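Local atomic coordinates of putative GntR-family transcriptional regulator (Bordetella bronchiseptica RB50, PDB entry 3CNV), a protein that probably regulates transcription as a GntR-family member, its UTRA domain binding a small-molecule effector that would modulate DNA binding. Residues G121-P124 and G125-L128; L76-E79 and L80-S84. All coordinates share one frame; numbering follows the deposited sequence.

How the contacts relate
Along the chain contact 2 comes first, spanning helix 78-83 with its N-cap, and contact 1 follows in the turn that leads from helix 117-120 into strand 127-137. Their centres lie 30 Å apart and their nearest atoms about 20 Å, so they do not touch. Both belong to the UTRA domain, whose six-stranded antiparallel sheet joins them. Helix 78-83 packs against strands 20-30 and 46-56 at one end of the strand order, whereas strand 127-137 lies next to the edge strand 102-111 at the other. One contact therefore forms a short helix packed on the sheet, and the other leads into a strand of it, close to a second subunit.

Contact 1: G121-P124 and G125-L128; sequences GVEP and GRPL
Arg126 folds back over Val122 and over Glu123, the first residue of the turn. Its CB sits 3.3 Å from Glu123 O and 3.8 Å from Val122 CG2, and CG lies across the valine, 3.9 Å from Val122 CB. With CG anti to the backbone N (chi1 170°), the chain sets out toward residues 121-124, then bends at chi2 and chi3. CD passes Glu123 OE2, and NE reaches the carboxylate: NE to Glu123 OE1 is 3.5 Å, a nearly straight but weak hydrogen bond within a salt bridge, made at the guanidinium edge. Carboxylate and guanidinium planes stand 48° apart, so the pair is not a flat two-pronged bridge. Val122 CG1 lies over one guanidinium face, 4.0 Å from Arg126 NH2.

Glu123 to Arg126 form a type II beta turn between helix 117-120 and strand 127-137 of the UTRA sheet, closed by Arg126 N to Glu123 O at 3.1 Å, with Gly125 taking the positive phi of the third position. Gly125 and Arg126 also form backbone bonds with Ala112, and Leu151 touches the side chains of both Val122 and Arg126. Beyond the turn, Pro127 packs on Val110 of a second subunit.

Contact 2: L76-E79 and L80-S84; sequences LTLE and LLTAS
The Glu79 carboxylate, bent back at chi2 (-77°), lies against the first turn of its own helix. OE1 comes 3.0 Å from Leu80 N, at an angle too poor for a hydrogen bond, while OE2 stands 3.8 Å from Ala83 CB. A negative group here probably interacts favourably with the helix N-terminus. Backbone bonds Leu81 N to Thr77 O and Thr82 N to Leu78 O open the helix.

Thr77 is the N-cap. A chi1 of 59° turns its OG1 toward the helix, where it accepts from Leu80 N at 3.2 Å. Around this cap Leu76 and Leu81 form a hydrophobic staple, the residue before the N-cap meeting the fourth residue of the helix: Leu76 CD1 is 3.8 Å from Leu81 CD2, the side chains crossing at about a right angle. Leu76 CD1 also meets Leu80 CD2 at 4.0 Å. Leu76 and Leu81 both pack on Ile50 of the UTRA sheet, Leu76 also on Val48, and Leu81 on Ile23 and Cys26. Helix 88-96 adds Leu91 against Leu81, and Phe96 against Leu76 and Leu80.

Farther along the helix, Leu78, which also touches Ile23 and Cys26, sets CD1 3.8 Å from Thr82 CG2. A water donates to Glu79 O and is hydrogen-bonded to Thr82 OG1 at 2.8 Å, bridging two residues three apart, nearly one helical turn.

Contact 1: G121-P124 and G125-L128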
ATOM      1  N   GLY C 121      11.553  12.578  25.960  1.00 17.86           N
ATOM      2  CA  GLY C 121      12.742  12.327  26.786  1.00 19.11           C
ATOM      3  C   GLY C 121      14.032  12.647  26.085  1.00 18.55           C
ATOM      4  O   GLY C 121      15.048  12.050  26.359  1.00 16.62           O
ATOM      5  N   VAL C 122      13.971  13.582  25.153  1.00 19.20           N
ATOM      6  CA  VAL C 122      15.146  13.937  24.351  1.00 19.24           C
ATOM      7  C   VAL C 122      15.508  15.402  24.411  1.00 20.04           C
ATOM      8  O   VAL C 122      14.782  16.219  24.899  1.00 21.26           O
ATOM      9  CB  VAL C 122      14.932  13.561  22.850  1.00 20.16           C
ATOM     10  CG1 VAL C 122      14.615  12.075  22.705  1.00 19.72           C
ATOM     11  CG2 VAL C 122      13.787  14.384  22.191  1.00 17.31           C
ATOM     12  N   GLU C 123      16.643  15.724  23.836  1.00 20.89           N
ATOM     13  CA  GLU C 123      17.124  17.103  23.805  1.00 22.08           C
ATOM     14  C   GLU C 123      16.515  17.857  22.638  1.00 21.05           C
ATOM     15  O   GLU C 123      16.295  17.298  21.583  1.00 20.33           O
ATOM     16  CB  GLU C 123      18.673  17.145  23.710  1.00 22.30           C
ATOM     17  CG  GLU C 123      19.193  16.788  22.310  1.00 26.72           C
ATOM     18  CD  GLU C 123      19.243  15.255  21.915  1.00 31.75           C
ATOM     19  OE1 GLU C 123      18.668  14.319  22.632  1.00 28.27           O
ATOM     20  OE2 GLU C 123      19.902  15.037  20.839  1.00 34.23           O
ATOM     21  N   PRO C 124      16.251  19.154  22.806  1.00 21.48           N
ATOM     22  CA  PRO C 124      15.767  19.824  21.596  1.00 21.77           C
ATOM     23  C   PRO C 124      16.761  19.735  20.442  1.00 20.09           C
ATOM     24  O   PRO C 124      17.993  19.770  20.624  1.00 19.05           O
ATOM     25  CB  PRO C 124      15.557  21.278  22.061  1.00 22.30           C
ATOM     26  CG  PRO C 124      15.488  21.215  23.541  1.00 23.13           C
ATOM     27  CD  PRO C 124      16.367  20.073  23.949  1.00 22.76           C
ATOM     28  N   GLY C 125      16.235  19.612  19.249  1.00 19.00           N
ATOM     29  CA  GLY C 125      17.095  19.441  18.071  1.00 17.88           C
ATOM     30  C   GLY C 125      17.213  18.006  17.615  1.00 16.79           C
ATOM     31  O   GLY C 125      17.580  17.738  16.474  1.00 17.15           O
ATOM     32  N   ARG C 126      16.842  17.079  18.498  1.00 16.18           N
ATOM     33  CA  ARG C 126      16.874  15.614  18.187  1.00 15.02           C
ATOM     34  C   ARG C 126      16.036  15.295  16.951  1.00 14.88           C
ATOM     35  O   ARG C 126      14.891  15.788  16.815  1.00 14.15           O
ATOM     36  CB  ARG C 126      16.342  14.816  19.370  1.00 15.69           C
ATOM     37  CG  ARG C 126      16.088  13.374  19.176  1.00 16.31           C
ATOM     38  CD  ARG C 126      17.345  12.586  18.969  1.00 22.33           C
ATOM     39  NE  ARG C 126      17.723  12.007  20.220  1.00 29.75           N
ATOM     40  CZ  ARG C 126      17.730  10.717  20.485  1.00 31.05           C
ATOM     41  NH1 ARG C 126      17.476   9.814  19.561  1.00 32.27           N
ATOM     42  NH2 ARG C 126      18.060  10.341  21.679  1.00 30.97           N
ATOM     43  N   PRO C 127      16.604  14.527  16.002  1.00 13.42           N
ATOM     44  CA  PRO C 127      15.735  14.260  14.832  1.00 13.04           C
ATOM     45  C   PRO C 127      14.570  13.307  15.170  1.00 13.08           C
ATOM     46  O   PRO C 127      14.747  12.284  15.897  1.00 12.49           O
ATOM     47  CB  PRO C 127      16.677  13.587  13.857  1.00 12.80           C
ATOM     48  CG  PRO C 127      17.996  14.015  14.213  1.00 13.83           C
ATOM     49  CD  PRO C 127      18.013  14.181  15.732  1.00 13.95           C
ATOM     50  N   LEU C 128      13.394  13.716  14.689  1.00 12.99           N
ATOM     51  CA  LEU C 128      12.132  12.975  14.865  1.00 12.99           C
ATOM     52  C   LEU C 128      11.514  12.796  13.477  1.00 12.95           C
ATOM     53  O   LEU C 128      11.756  13.609  12.535  1.00 13.12           O
ATOM     54  CB  LEU C 128      11.124  13.739  15.749  1.00 11.84           C
ATOM     55  CG  LEU C 128      11.584  14.198  17.114  1.00 13.25           C
ATOM     56  CD1 LEU C 128      10.462  15.072  17.832  1.00 10.31           C
ATOM     57  CD2 LEU C 128      11.983  12.973  17.989  1.00 12.86           C
TER

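Contact 2: L76-E79 and L80-S84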
ATOM      1  N   LEU C  76     -17.375  13.212  22.767  1.00 28.24           N
ATOM      2  CA  LEU C  76     -15.998  12.874  23.118  1.00 28.14           C
ATOM      3  C   LEU C  76     -15.584  13.714  24.306  1.00 28.52           C
ATOM      4  O   LEU C  76     -15.619  14.936  24.229  1.00 29.63           O
ATOM      5  CB  LEU C  76     -15.042  13.059  21.930  1.00 28.48           C
ATOM      6  CG  LEU C  76     -13.616  12.471  21.931  1.00 28.22           C
ATOM      7  CD1 LEU C  76     -13.627  10.983  22.351  1.00 29.83           C
ATOM      8  CD2 LEU C  76     -12.975  12.614  20.574  1.00 29.23           C
ATOM      9  N   THR C  77     -15.243  13.056  25.420  1.00 27.58           N
ATOM     10  CA  THR C  77     -14.760  13.753  26.624  1.00 25.81           C
ATOM     11  C   THR C  77     -13.452  13.176  27.132  1.00 25.33           C
ATOM     12  O   THR C  77     -13.024  12.113  26.705  1.00 24.25           O
ATOM     13  CB  THR C  77     -15.762  13.718  27.756  1.00 26.59           C
ATOM     14  OG1 THR C  77     -16.077  12.362  28.137  1.00 26.27           O
ATOM     15  CG2 THR C  77     -17.045  14.468  27.356  1.00 25.57           C
ATOM     16  N   LEU C  78     -12.840  13.883  28.073  1.00 23.18           N
ATOM     17  CA  LEU C  78     -11.550  13.426  28.651  1.00 22.16           C
ATOM     18  C   LEU C  78     -11.837  12.173  29.459  1.00 20.55           C
ATOM     19  O   LEU C  78     -11.093  11.193  29.420  1.00 19.51           O
ATOM     20  CB  LEU C  78     -10.907  14.493  29.516  1.00 21.03           C
ATOM     21  CG  LEU C  78      -9.551  14.164  30.105  1.00 22.48           C
ATOM     22  CD1 LEU C  78      -8.468  14.001  29.025  1.00 19.23           C
ATOM     23  CD2 LEU C  78      -9.185  15.264  31.123  1.00 17.62           C
ATOM     24  N   GLU C  79     -12.979  12.204  30.122  1.00 19.75           N
ATOM     25  CA  GLU C  79     -13.371  11.110  30.993  1.00 20.71           C
ATOM     26  C   GLU C  79     -13.515   9.846  30.148  1.00 19.54           C
ATOM     27  O   GLU C  79     -13.112   8.760  30.555  1.00 17.15           O
ATOM     28  CB  GLU C  79     -14.668  11.415  31.776  1.00 20.88           C
ATOM     29  CG  GLU C  79     -15.259  10.200  32.517  1.00 27.56           C
ATOM     30  CD  GLU C  79     -16.032   9.180  31.591  1.00 37.77           C
ATOM     31  OE1 GLU C  79     -16.636   9.604  30.541  1.00 43.18           O
ATOM     32  OE2 GLU C  79     -16.035   7.943  31.919  1.00 42.05           O
ATOM     33  N   LEU C  80     -14.088  10.023  28.947  1.00 18.80           N
ATOM     34  CA  LEU C  80     -14.276   8.883  28.035  1.00 17.23           C
ATOM     35  C   LEU C  80     -12.916   8.324  27.631  1.00 17.33           C
ATOM     36  O   LEU C  80     -12.663   7.122  27.695  1.00 17.32           O
ATOM     37  CB  LEU C  80     -15.078   9.284  26.816  1.00 17.91           C
ATOM     38  CG  LEU C  80     -15.451   8.183  25.808  1.00 19.75           C
ATOM     39  CD1 LEU C  80     -16.391   7.130  26.375  1.00 21.80           C
ATOM     40  CD2 LEU C  80     -16.096   8.820  24.642  1.00 22.41           C
ATOM     41  N   LEU C  81     -12.025   9.231  27.249  1.00 16.24           N
ATOM     42  CA  LEU C  81     -10.703   8.875  26.752  1.00 16.29           C
ATOM     43  C   LEU C  81      -9.872   8.143  27.776  1.00 15.19           C
ATOM     44  O   LEU C  81      -9.127   7.230  27.450  1.00 15.85           O
ATOM     45  CB  LEU C  81      -9.934  10.097  26.238  1.00 16.13           C
ATOM     46  CG  LEU C  81     -10.520  10.704  24.982  1.00 18.20           C
ATOM     47  CD1 LEU C  81      -9.872  12.053  24.647  1.00 17.92           C
ATOM     48  CD2 LEU C  81     -10.379   9.758  23.827  1.00 19.59           C
ATOM     49  N   THR C  82      -9.977   8.544  29.016  1.00 14.61           N
ATOM     50  CA  THR C  82      -8.988   8.141  29.970  1.00 14.27           C
ATOM     51  C   THR C  82      -9.494   6.905  30.660  1.00 17.18           C
ATOM     52  O   THR C  82      -8.709   6.233  31.301  1.00 15.39           O
ATOM     53  CB  THR C  82      -8.653   9.226  31.011  1.00 12.35           C
ATOM     54  OG1 THR C  82      -9.835   9.608  31.716  1.00 12.25           O
ATOM     55  CG2 THR C  82      -8.044  10.467  30.302  1.00 11.17           C
ATOM     56  N   ALA C  83     -10.806   6.674  30.562  1.00 18.45           N
ATOM     57  CA  ALA C  83     -11.444   5.480  31.162  1.00 22.03           C
ATOM     58  C   ALA C  83     -11.303   4.395  30.098  1.00 25.20           C
ATOM     59  O   ALA C  83     -11.025   3.256  30.389  1.00 27.21           O
ATOM     60  CB  ALA C  83     -12.946   5.720  31.503  1.00 21.12           C
ATOM     61  N   SER C  84     -11.391   4.807  28.835  1.00 28.48           N
ATOM     62  CA  SER C  84     -11.311   3.868  27.709  1.00 29.85           C
ATOM     63  C   SER C  84     -10.015   3.032  27.677  1.00 32.04           C
ATOM     64  O   SER C  84      -8.872   3.564  27.728  1.00 33.11           O
ATOM     65  CB  SER C  84     -11.489   4.586  26.387  1.00 30.32           C
ATOM     66  OG  SER C  84     -11.231   3.671  25.337  1.00 31.12           O
TER
HETATM   67  O   HOH W   1     -11.895   8.461  33.134  1.00 21.24           O